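Local coordinates for protein manganese-dependent ADP-ribose/CDP-alcohol diphosphatase (Danio rerio, PDB 2NXF) that probably hydrolyses ADP-ribose and CDP-alcohols such as CDP-choline, using the paired metal ions of a calcineurin-like phosphoesterase site, at residues A12-A17 / E284-T289; L58-D63 / A263-D268. One frame throughout, in Å; residues are numbered along the deposited sequence.

Contacts 1 and 2 build adjoining parts of one dinuclear zinc site; their centres are about 6 Å apart and the two zinc ions 3.3 Å apart. Contact 2 brings the ligands D60, H265 and H267 together, while contact 1 adds D13 and Q15 on the chain B zinc alone. The contacts meet at that ion: D13 OD1 lies 2.8 Å from D60 OD2, both being zinc ligands, and the shared metal probably offsets the like charges. Water 2 binds both ions. A second-shell bond ties the two loops, since E288 OE2 meets H267 ND1 at 2.9 Å. A phosphate ion, probably from the crystallisation liquor, binds the chain B zinc through O3 at 2.2 Å.

Contact 1 (A12-A17 / E284-T289); sequences ADVQYA and EGVIET. With ZN (zinc ion), chain B; PO4 (phosphate ion), chain F.
I287 and V286 lie against the loop of A12, D13, V14 and Q15, and two successive backbone bonds fix the alignment. V286 N donates to A12 O at 3.0 Å with an almost linear N-H...O angle of 179°; I287 N donates to D13 O at 2.9 Å, more bent at 143°. V286 then sets CG2 against the same carbonyl, 3.5 Å from A12 O, and CB over V14 CA. I287 has the largest buried area of the contact: with CG1 anti to the backbone N (chi1 -173°), the side chain runs along the other loop, CB meeting Q15 CB at 3.7 Å and CD1 reaching Q15 O at 3.5 Å. The loop so packed carries D13 and Q15, at the place of the D-x-H motif of calcineurin-like phosphoesterases, here with glutamine in the histidine position. D13 OD1 binds the chain B zinc at 2.1 Å and Q15 OE1 binds it at 2.0 Å. Their other polar atoms are held too: D13 OD2 accepts from H265 N, and Q15 NE2 bonds D63 OD1 besides a weak bond to phosphate O3. Beside A12, water 1 accepts from A12 N at 2.9 Å and donates to E284 O.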
loop_
_atom_site.group_PDB
_atom_site.type_symbol
_atom_site.label_atom_id
_atom_site.label_comp_id
_atom_site.label_asym_id
_atom_site.label_seq_id
_atom_site.Cartn_x
_atom_site.Cartn_y
_atom_site.Cartn_z
ATOM N N ALA A 12 5.353 0.745 5.798
ATOM C CA ALA A 12 5.348 0.764 4.326
ATOM C C ALA A 12 6.755 0.621 3.767
ATOM O O ALA A 12 7.711 1.161 4.331
ATOM C CB ALA A 12 4.741 2.074 3.820
ATOM N N ASP A 13 6.849 -0.099 2.654
ATOM C CA ASP A 13 8.035 -0.024 1.757
ATOM C C ASP A 13 9.315 -0.408 2.495
ATOM O O ASP A 13 10.322 0.326 2.452
ATOM C CB ASP A 13 8.148 1.363 1.083
ATOM C CG ASP A 13 6.982 1.630 0.120
ATOM O OD1 ASP A 13 7.136 1.368 -1.067
ATOM O OD2 ASP A 13 5.892 2.016 0.578
ATOM N N VAL A 14 9.267 -1.553 3.176
ATOM C CA VAL A 14 10.471 -2.119 3.821
ATOM C C VAL A 14 11.555 -2.332 2.738
ATOM O O VAL A 14 12.698 -1.883 2.874
ATOM C CB VAL A 14 10.142 -3.434 4.570
ATOM C CG1 VAL A 14 11.425 -4.083 5.137
ATOM C CG2 VAL A 14 9.118 -3.192 5.697
ATOM N N GLN A 15 11.168 -3.002 1.649
ATOM C CA GLN A 15 12.033 -3.175 0.469
ATOM C C GLN A 15 13.396 -3.767 0.809
ATOM O O GLN A 15 14.424 -3.329 0.297
ATOM C CB GLN A 15 12.162 -1.867 -0.346
ATOM C CG GLN A 15 11.219 -1.899 -1.529
ATOM C CD GLN A 15 10.978 -0.557 -2.168
ATOM O OE1 GLN A 15 9.998 0.133 -1.845
ATOM N NE2 GLN A 15 11.854 -0.180 -3.085
ATOM N N TYR A 16 13.373 -4.765 1.687
ATOM C CA TYR A 16 14.601 -5.438 2.130
ATOM C C TYR A 16 15.336 -6.094 0.962
ATOM O O TYR A 16 14.706 -6.623 0.052
ATOM C CB TYR A 16 14.273 -6.511 3.191
ATOM C CG TYR A 16 15.477 -7.347 3.509
ATOM C CD1 TYR A 16 16.532 -6.814 4.256
ATOM C CD2 TYR A 16 15.602 -8.648 3.017
ATOM C CE1 TYR A 16 17.663 -7.575 4.542
ATOM C CE2 TYR A 16 16.732 -9.404 3.283
ATOM C CZ TYR A 16 17.762 -8.859 4.044
ATOM O OH TYR A 16 18.902 -9.585 4.315
ATOM N N ALA A 17 16.660 -6.029 0.997
ATOM C CA ALA A 17 17.529 -6.853 0.141
ATOM C C ALA A 17 18.883 -6.953 0.803
ATOM O O ALA A 17 19.329 -6.009 1.465
ATOM C CB ALA A 17 17.648 -6.244 -1.268
ATOM N N GLU A 284 5.467 7.318 5.063
ATOM C CA GLU A 284 6.897 7.414 4.745
ATOM C C GLU A 284 7.499 6.021 4.637
ATOM O O GLU A 284 7.120 5.123 5.399
ATOM C CB GLU A 284 7.612 8.212 5.845
ATOM C CG GLU A 284 7.287 9.729 5.831
ATOM C CD GLU A 284 5.930 10.128 6.442
ATOM O OE1 GLU A 284 5.199 9.297 7.017
ATOM O OE2 GLU A 284 5.575 11.325 6.350
ATOM N N GLY A 285 8.442 5.842 3.703
ATOM C CA GLY A 285 8.927 4.488 3.402
ATOM C C GLY A 285 10.154 4.119 4.211
ATOM O O GLY A 285 11.107 4.907 4.342
ATOM N N VAL A 286 10.137 2.904 4.739
ATOM C CA VAL A 286 11.258 2.387 5.523
ATOM C C VAL A 286 12.548 2.363 4.713
ATOM O O VAL A 286 13.639 2.699 5.226
ATOM C CB VAL A 286 10.934 0.950 6.028
ATOM C CG1 VAL A 286 12.197 0.231 6.523
ATOM C CG2 VAL A 286 9.867 0.999 7.131
ATOM N N ILE A 287 12.435 1.988 3.442
ATOM C CA ILE A 287 13.649 1.847 2.615
ATOM C C ILE A 287 14.483 3.124 2.509
ATOM O O ILE A 287 15.698 3.052 2.409
ATOM C CB ILE A 287 13.330 1.262 1.228
ATOM C CG1 ILE A 287 14.607 0.941 0.432
ATOM C CG2 ILE A 287 12.393 2.182 0.426
ATOM C CD1 ILE A 287 15.496 -0.127 1.088
ATOM N N GLU A 288 13.838 4.298 2.534
ATOM C CA GLU A 288 14.619 5.541 2.410
ATOM C C GLU A 288 14.913 6.183 3.764
ATOM O O GLU A 288 15.346 7.330 3.824
ATOM C CB GLU A 288 13.945 6.511 1.443
ATOM C CG GLU A 288 14.102 5.998 0.000
ATOM C CD GLU A 288 13.409 6.834 -1.048
ATOM O OE1 GLU A 288 12.950 7.946 -0.732
ATOM O OE2 GLU A 288 13.345 6.355 -2.206
ATOM N N THR A 289 14.676 5.412 4.824
ATOM C CA THR A 289 14.930 5.849 6.212
ATOM C C THR A 289 16.320 5.359 6.709
ATOM O O THR A 289 16.547 4.146 6.746
ATOM C CB THR A 289 13.857 5.346 7.139
ATOM O OG1 THR A 289 12.572 5.700 6.605
ATOM C CG2 THR A 289 14.035 5.947 8.544
HETATM ZN ZN ZN B . 8.583 1.349 -2.541
HETATM P P PO4 F . 9.502 2.191 -5.626
HETATM O O1 PO4 F . 9.446 3.702 -5.586
HETATM O O2 PO4 F . 10.611 1.755 -6.563
HETATM O O3 PO4 F . 9.888 1.600 -4.283
HETATM O O4 PO4 F . 8.178 1.615 -6.027
HETATM O O HOH W 1 6.464 2.980 7.185
HETATM O O HOH W 2 7.287 2.543 -3.762
#

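Contact 2 (L58-D63 / A263-D268). With ZN (zinc ion), chain C; ZN (zinc ion), chain B.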
loop_
_atom_site.group_PDB
_atom_site.type_symbol
_atom_site.label_atom_id
_atom_site.label_comp_id
_atom_site.label_asym_id
_atom_site.label_seq_id
_atom_site.Cartn_x
_atom_site.Cartn_y
_atom_site.Cartn_z
ATOM N N LEU A 58 2.099 -2.069 3.866
ATOM C CA LEU A 58 1.555 -1.434 2.678
ATOM C C LEU A 58 2.270 -1.811 1.365
ATOM O O LEU A 58 2.011 -1.201 0.316
ATOM C CB LEU A 58 1.552 0.094 2.877
ATOM C CG LEU A 58 0.343 0.718 3.623
ATOM C CD1 LEU A 58 -0.954 0.516 2.811
ATOM C CD2 LEU A 58 0.194 0.135 4.985
ATOM N N GLY A 59 3.123 -2.835 1.404
ATOM C CA GLY A 59 3.683 -3.382 0.160
ATOM C C GLY A 59 5.128 -2.975 -0.044
ATOM O O GLY A 59 5.693 -2.208 0.758
ATOM N N ASP A 60 5.688 -3.450 -1.164
ATOM C CA ASP A 60 7.121 -3.351 -1.436
ATOM C C ASP A 60 7.899 -3.866 -0.239
ATOM O O ASP A 60 8.832 -3.201 0.214
ATOM C CB ASP A 60 7.536 -1.900 -1.736
ATOM C CG ASP A 60 7.078 -1.416 -3.113
ATOM O OD1 ASP A 60 6.459 -2.187 -3.875
ATOM O OD2 ASP A 60 7.300 -0.242 -3.413
ATOM N N ILE A 61 7.530 -5.049 0.271
ATOM C CA ILE A 61 8.210 -5.585 1.473
ATOM C C ILE A 61 9.629 -6.096 1.155
ATOM O O ILE A 61 10.501 -6.084 2.023
ATOM C CB ILE A 61 7.349 -6.647 2.182
ATOM C CG1 ILE A 61 7.767 -6.762 3.656
ATOM C CG2 ILE A 61 7.353 -7.971 1.387
ATOM C CD1 ILE A 61 6.946 -7.766 4.458
ATOM N N ILE A 62 9.865 -6.536 -0.091
ATOM C CA ILE A 62 11.236 -6.851 -0.511
ATOM C C ILE A 62 11.516 -6.153 -1.824
ATOM O O ILE A 62 10.600 -5.949 -2.610
ATOM C CB ILE A 62 11.503 -8.380 -0.663
ATOM C CG1 ILE A 62 10.549 -9.024 -1.673
ATOM C CG2 ILE A 62 11.441 -9.103 0.707
ATOM C CD1 ILE A 62 11.077 -10.383 -2.188
ATOM N N ASP A 63 12.773 -5.796 -2.070
ATOM C CA ASP A 63 13.085 -5.008 -3.276
ATOM C C ASP A 63 13.139 -5.880 -4.525
ATOM O O ASP A 63 13.521 -7.051 -4.455
ATOM C CB ASP A 63 14.425 -4.292 -3.107
ATOM C CG ASP A 63 14.585 -3.153 -4.085
ATOM O OD1 ASP A 63 14.013 -2.070 -3.839
ATOM O OD2 ASP A 63 15.246 -3.355 -5.107
ATOM N N ALA A 263 -1.878 4.588 2.166
ATOM C CA ALA A 263 -1.077 4.044 1.081
ATOM C C ALA A 263 0.410 4.131 1.397
ATOM O O ALA A 263 0.799 4.793 2.354
ATOM C CB ALA A 263 -1.382 4.797 -0.222
ATOM N N GLY A 264 1.225 3.456 0.588
ATOM C CA GLY A 264 2.689 3.574 0.677
ATOM C C GLY A 264 3.142 4.160 -0.653
ATOM O O GLY A 264 2.544 5.131 -1.163
ATOM N N HIS A 265 4.205 3.572 -1.209
ATOM C CA HIS A 265 4.721 3.872 -2.566
ATOM C C HIS A 265 5.505 5.164 -2.662
ATOM O O HIS A 265 6.636 5.154 -3.153
ATOM C CB HIS A 265 3.611 3.799 -3.641
ATOM C CG HIS A 265 4.109 3.750 -5.063
ATOM N ND1 HIS A 265 4.904 2.733 -5.552
ATOM C CD2 HIS A 265 3.831 4.549 -6.122
ATOM C CE1 HIS A 265 5.111 2.915 -6.847
ATOM N NE2 HIS A 265 4.479 4.021 -7.220
ATOM N N ASP A 266 4.922 6.282 -2.226
ATOM C CA ASP A 266 5.676 7.539 -2.207
ATOM C C ASP A 266 6.465 7.557 -0.903
ATOM O O ASP A 266 5.904 7.854 0.163
ATOM C CB ASP A 266 4.720 8.745 -2.285
ATOM C CG ASP A 266 5.434 10.074 -2.284
ATOM O OD1 ASP A 266 6.672 10.117 -2.085
ATOM O OD2 ASP A 266 4.757 11.104 -2.521
ATOM N N HIS A 267 7.763 7.244 -0.988
ATOM C CA HIS A 267 8.576 7.044 0.229
ATOM C C HIS A 267 8.735 8.319 1.049
ATOM O O HIS A 267 9.093 8.248 2.211
ATOM C CB HIS A 267 9.971 6.513 -0.128
ATOM C CG HIS A 267 9.944 5.210 -0.872
ATOM N ND1 HIS A 267 10.971 4.811 -1.704
ATOM C CD2 HIS A 267 9.024 4.214 -0.898
ATOM C CE1 HIS A 267 10.676 3.627 -2.220
ATOM N NE2 HIS A 267 9.500 3.242 -1.750
ATOM N N ASP A 268 8.502 9.481 0.427
ATOM C CA ASP A 268 8.546 10.768 1.128
ATOM C C ASP A 268 7.346 10.969 2.056
ATOM O O ASP A 268 7.398 11.822 2.961
ATOM C CB ASP A 268 8.558 11.912 0.119
ATOM C CG ASP A 268 9.932 12.148 -0.505
ATOM O OD1 ASP A 268 10.918 11.463 -0.144
ATOM O OD2 ASP A 268 10.025 13.072 -1.342
HETATM ZN ZN ZN C . 6.096 1.027 -4.714
HETATM ZN ZN ZN B . 8.583 1.349 -2.541
HETATM O O HOH W 2 7.287 2.543 -3.762
#
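The GD motif at G59-D60 and the GHxH motif at G264-H267, both signatures of the metallophosphoesterase fold, face each other across two zinc ions, with no direct hydrogen bond between them. D60 OD2 bridges the metals, 2.2 Å from both the chain C and the chain B zinc, near the ring planes of H265 and H267 and at their edges; the other oxygen, OD1, is hydrogen-bonded to H97. H265 has CG anti to its backbone N (chi1 -165°), which brings ND1 to 2.2 Å from the chain C zinc; H267 uses NE2 on the chain B zinc, also at 2.2 Å. H265 NE2 is held by N198 and H267 ND1 by E288. Water 2, shared by the metals, donates to H265 O at 2.8 Å. Behind this polar centre, L58 packs on backbone, CD1 lying 3.9 Å from A263 CA and CB 4.1 Å from G264 N. With an alanine here, loss of the isopropyl end would probably open a gap beside A263, while the CB approach to G264 remained. Segment 58-63 continues from strand 54-57 toward helix 65-68, with I61 and I62 against helix 72-84, while segment 263-268 joins strand 258-263 to strand 270-273 of the other sheet.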